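Local coordinates for amine Dehydrogenase (Pseudomonas putida, PDB 1JMX), which carries two covalently bound haems c and probably transfers electrons, as the alpha subunit of a quinohemoprotein amine dehydrogenase, at residues A342-R347 / V361-E366. Sequence-based numbering, arbitrary orientation.
Sequences AKPGQR and VYDKVE
Gly345 and Val361 face each other as an antiparallel hydrogen-bonded pair, tied by two backbone bonds: Gly345 N donates to Val361 O at 2.8 Å, and Val361 N returns a nearly straight bond to Gly345 O at 2.9 Å (171° at the hydrogen). Val361 O also receives a CA-H...O contact from Pro344 CA at 3.2 Å, so two consecutive residues of 342-347 meet one carbonyl. The extended backbone of Gly345 has a positive phi.

The side chain of Val361 does most of the packing. With CG1 anti to the backbone N (chi1 175°), its two methyls part: CG1 lies 4.0 Å from Ala342 CB and 3.8 Å from Lys343 O, while CG2 lies 3.7 Å from Arg347 CG. The Arg347 chain bends at chi2 and carries its guanidinium back along its own segment toward Lys343, one face turned to Gly345 O, off-centre; the exact position of this group is doubtful. Farther along, Pro344 CB approaches Asp363 OD1 at 3.9 Å, the two side chains crossing at a slant. That oxygen takes the Lys364 N-H from above the carboxylate plane, a bond between adjacent residues just past the strand end.

Beyond these contacts, Val361 also touches Ile294 of strand 285-295, and Tyr362 forms backbone bonds with Ile294 and Ala296. Tyr362 points away from 342-347, its hydroxyl hydrogen-bonded to Asp472, and Pro344 bonds through its backbone to Ala402. The arrangement is the open end of the 345-351/354-362 beta hairpin in the E-set-family domain III, whose mixed sheet places 354-362 between antiparallel 345-351 and parallel 285-295; from here the chain leaves for strand 367-378 of the next sheet.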
ATOM      1  N   ALA A 342     -39.821  33.425  -1.821  1.00 41.08           N
ATOM      2  CA  ALA A 342     -39.519  32.482  -0.739  1.00 39.47           C
ATOM      3  C   ALA A 342     -38.124  32.739  -0.182  1.00 38.67           C
ATOM      4  O   ALA A 342     -37.150  32.771  -0.938  1.00 39.48           O
ATOM      5  CB  ALA A 342     -39.637  31.041  -1.238  1.00 38.87           C
ATOM      6  N   LYS A 343     -38.042  32.990   1.124  1.00 37.46           N
ATOM      7  CA  LYS A 343     -36.763  33.261   1.781  1.00 37.22           C
ATOM      8  C   LYS A 343     -35.852  32.042   1.774  1.00 35.71           C
ATOM      9  O   LYS A 343     -36.287  30.924   2.044  1.00 34.43           O
ATOM     10  CB  LYS A 343     -36.981  33.721   3.226  1.00 39.30           C
ATOM     11  CG  LYS A 343     -37.429  35.175   3.381  1.00 43.15           C
ATOM     12  CD  LYS A 343     -36.328  36.160   2.948  1.00 46.69           C
ATOM     13  CE  LYS A 343     -36.726  37.626   3.198  1.00 47.96           C
ATOM     14  NZ  LYS A 343     -36.842  37.965   4.657  1.00 48.90           N
ATOM     15  N   PRO A 344     -34.564  32.248   1.479  1.00 34.94           N
ATOM     16  CA  PRO A 344     -33.600  31.145   1.446  1.00 34.21           C
ATOM     17  C   PRO A 344     -33.369  30.547   2.841  1.00 33.36           C
ATOM     18  O   PRO A 344     -33.254  31.275   3.822  1.00 33.78           O
ATOM     19  CB  PRO A 344     -32.342  31.819   0.898  1.00 34.04           C
ATOM     20  CG  PRO A 344     -32.448  33.213   1.434  1.00 34.48           C
ATOM     21  CD  PRO A 344     -33.905  33.531   1.176  1.00 35.20           C
ATOM     22  N   GLY A 345     -33.353  29.221   2.929  1.00 32.43           N
ATOM     23  CA  GLY A 345     -33.131  28.561   4.204  1.00 30.80           C
ATOM     24  C   GLY A 345     -33.700  27.158   4.204  1.00 30.21           C
ATOM     25  O   GLY A 345     -34.393  26.763   3.263  1.00 28.86           O
ATOM     26  N   GLN A 346     -33.421  26.407   5.263  1.00 31.13           N
ATOM     27  CA  GLN A 346     -33.915  25.040   5.364  1.00 32.60           C
ATOM     28  C   GLN A 346     -35.380  25.017   5.832  1.00 32.13           C
ATOM     29  O   GLN A 346     -35.818  25.863   6.611  1.00 32.60           O
ATOM     30  CB  GLN A 346     -33.025  24.200   6.305  1.00 33.51           C
ATOM     31  CG  GLN A 346     -31.547  24.040   5.881  1.00 34.77           C
ATOM     32  CD  GLN A 346     -31.272  22.846   4.941  1.00 36.41           C
ATOM     33  OE1 GLN A 346     -32.110  21.950   4.771  1.00 35.93           O
ATOM     34  NE2 GLN A 346     -30.079  22.832   4.340  1.00 36.00           N
ATOM     35  N   ARG A 347     -36.129  24.038   5.345  1.00 32.11           N
ATOM     36  CA  ARG A 347     -37.540  23.890   5.701  1.00 32.56           C
ATOM     37  C   ARG A 347     -37.772  22.539   6.354  1.00 32.85           C
ATOM     38  O   ARG A 347     -37.287  21.515   5.865  1.00 33.71           O
ATOM     39  CB  ARG A 347     -38.413  23.990   4.451  1.00 31.76           C
ATOM     40  CG  ARG A 347     -38.347  25.346   3.784  1.00 32.04           C
ATOM     41  CD  ARG A 347     -38.998  26.404   4.662  1.00 32.32           C
ATOM     42  NE  ARG A 347     -38.457  27.737   4.424  1.00 33.27           N
ATOM     43  CZ  ARG A 347     -38.474  28.374   3.258  1.00 33.03           C
ATOM     44  NH1 ARG A 347     -39.016  27.822   2.182  1.00 34.83           N
ATOM     45  NH2 ARG A 347     -37.917  29.567   3.164  1.00 33.82           N
ATOM     46  N   VAL A 361     -34.256  25.806   0.531  1.00 23.03           N
ATOM     47  CA  VAL A 361     -34.844  26.715  -0.440  1.00 21.65           C
ATOM     48  C   VAL A 361     -33.723  27.709  -0.643  1.00 21.37           C
ATOM     49  O   VAL A 361     -33.182  28.219   0.329  1.00 21.58           O
ATOM     50  CB  VAL A 361     -36.072  27.450   0.125  1.00 21.06           C
ATOM     51  CG1 VAL A 361     -36.583  28.479  -0.886  1.00 20.64           C
ATOM     52  CG2 VAL A 361     -37.151  26.457   0.445  1.00 20.19           C
ATOM     53  N   TYR A 362     -33.334  27.959  -1.886  1.00 21.56           N
ATOM     54  CA  TYR A 362     -32.245  28.892  -2.109  1.00 22.29           C
ATOM     55  C   TYR A 362     -32.521  29.862  -3.236  1.00 24.09           C
ATOM     56  O   TYR A 362     -33.348  29.598  -4.108  1.00 23.72           O
ATOM     57  CB  TYR A 362     -30.938  28.134  -2.380  1.00 21.41           C
ATOM     58  CG  TYR A 362     -30.858  27.495  -3.750  1.00 19.77           C
ATOM     59  CD1 TYR A 362     -30.115  28.092  -4.771  1.00 19.23           C
ATOM     60  CD2 TYR A 362     -31.516  26.294  -4.028  1.00 18.57           C
ATOM     61  CE1 TYR A 362     -30.026  27.515  -6.033  1.00 18.42           C
ATOM     62  CE2 TYR A 362     -31.433  25.703  -5.293  1.00 18.85           C
ATOM     63  CZ  TYR A 362     -30.684  26.324  -6.286  1.00 17.86           C
ATOM     64  OH  TYR A 362     -30.584  25.759  -7.530  1.00 19.66           O
ATOM     65  N   ASP A 363     -31.793  30.977  -3.218  1.00 25.86           N
ATOM     66  CA  ASP A 363     -31.933  32.001  -4.248  1.00 27.84           C
ATOM     67  C   ASP A 363     -30.782  31.991  -5.245  1.00 27.10           C
ATOM     68  O   ASP A 363     -31.009  32.009  -6.456  1.00 27.78           O
ATOM     69  CB  ASP A 363     -32.136  33.408  -3.634  1.00 30.47           C
ATOM     70  CG  ASP A 363     -31.125  33.755  -2.534  1.00 32.13           C
ATOM     71  OD1 ASP A 363     -30.258  32.917  -2.169  1.00 34.12           O
ATOM     72  OD2 ASP A 363     -31.206  34.901  -2.032  1.00 34.49           O
ATOM     73  N   LYS A 364     -29.559  31.891  -4.730  1.00 26.70           N
ATOM     74  CA  LYS A 364     -28.362  31.878  -5.561  1.00 26.97           C
ATOM     75  C   LYS A 364     -27.238  31.066  -4.931  1.00 25.45           C
ATOM     76  O   LYS A 364     -27.094  31.021  -3.707  1.00 25.38           O
ATOM     77  CB  LYS A 364     -27.854  33.306  -5.800  1.00 29.07           C
ATOM     78  CG  LYS A 364     -27.584  34.109  -4.523  1.00 32.03           C
ATOM     79  CD  LYS A 364     -26.315  34.961  -4.642  1.00 35.93           C
ATOM     80  CE  LYS A 364     -25.046  34.094  -4.550  1.00 37.00           C
ATOM     81  NZ  LYS A 364     -23.791  34.850  -4.867  1.00 38.12           N
ATOM     82  N   VAL A 365     -26.428  30.446  -5.784  1.00 24.78           N
ATOM     83  CA  VAL A 365     -25.302  29.650  -5.324  1.00 22.58           C
ATOM     84  C   VAL A 365     -24.092  30.567  -5.205  1.00 23.36           C
ATOM     85  O   VAL A 365     -23.739  31.298  -6.137  1.00 23.10           O
ATOM     86  CB  VAL A 365     -24.994  28.465  -6.270  1.00 20.21           C
ATOM     87  CG1 VAL A 365     -23.872  27.632  -5.691  1.00 19.46           C
ATOM     88  CG2 VAL A 365     -26.230  27.600  -6.461  1.00 17.90           C
ATOM     89  N   GLU A 366     -23.474  30.518  -4.033  1.00 24.00           N
ATOM     90  CA  GLU A 366     -22.322  31.339  -3.690  1.00 24.36           C
ATOM     91  C   GLU A 366     -20.974  30.615  -3.789  1.00 22.61           C
ATOM     92  O   GLU A 366     -20.024  31.114  -4.394  1.00 22.58           O
ATOM     93  CB  GLU A 366     -22.533  31.809  -2.258  1.00 26.57           C
ATOM     94  CG  GLU A 366     -21.776  33.020  -1.833  1.00 30.76           C
ATOM     95  CD  GLU A 366     -22.225  33.475  -0.456  1.00 33.82           C
ATOM     96  OE1 GLU A 366     -22.048  32.697   0.519  1.00 32.53           O
ATOM     97  OE2 GLU A 366     -22.787  34.595  -0.358  1.00 36.75           O
TER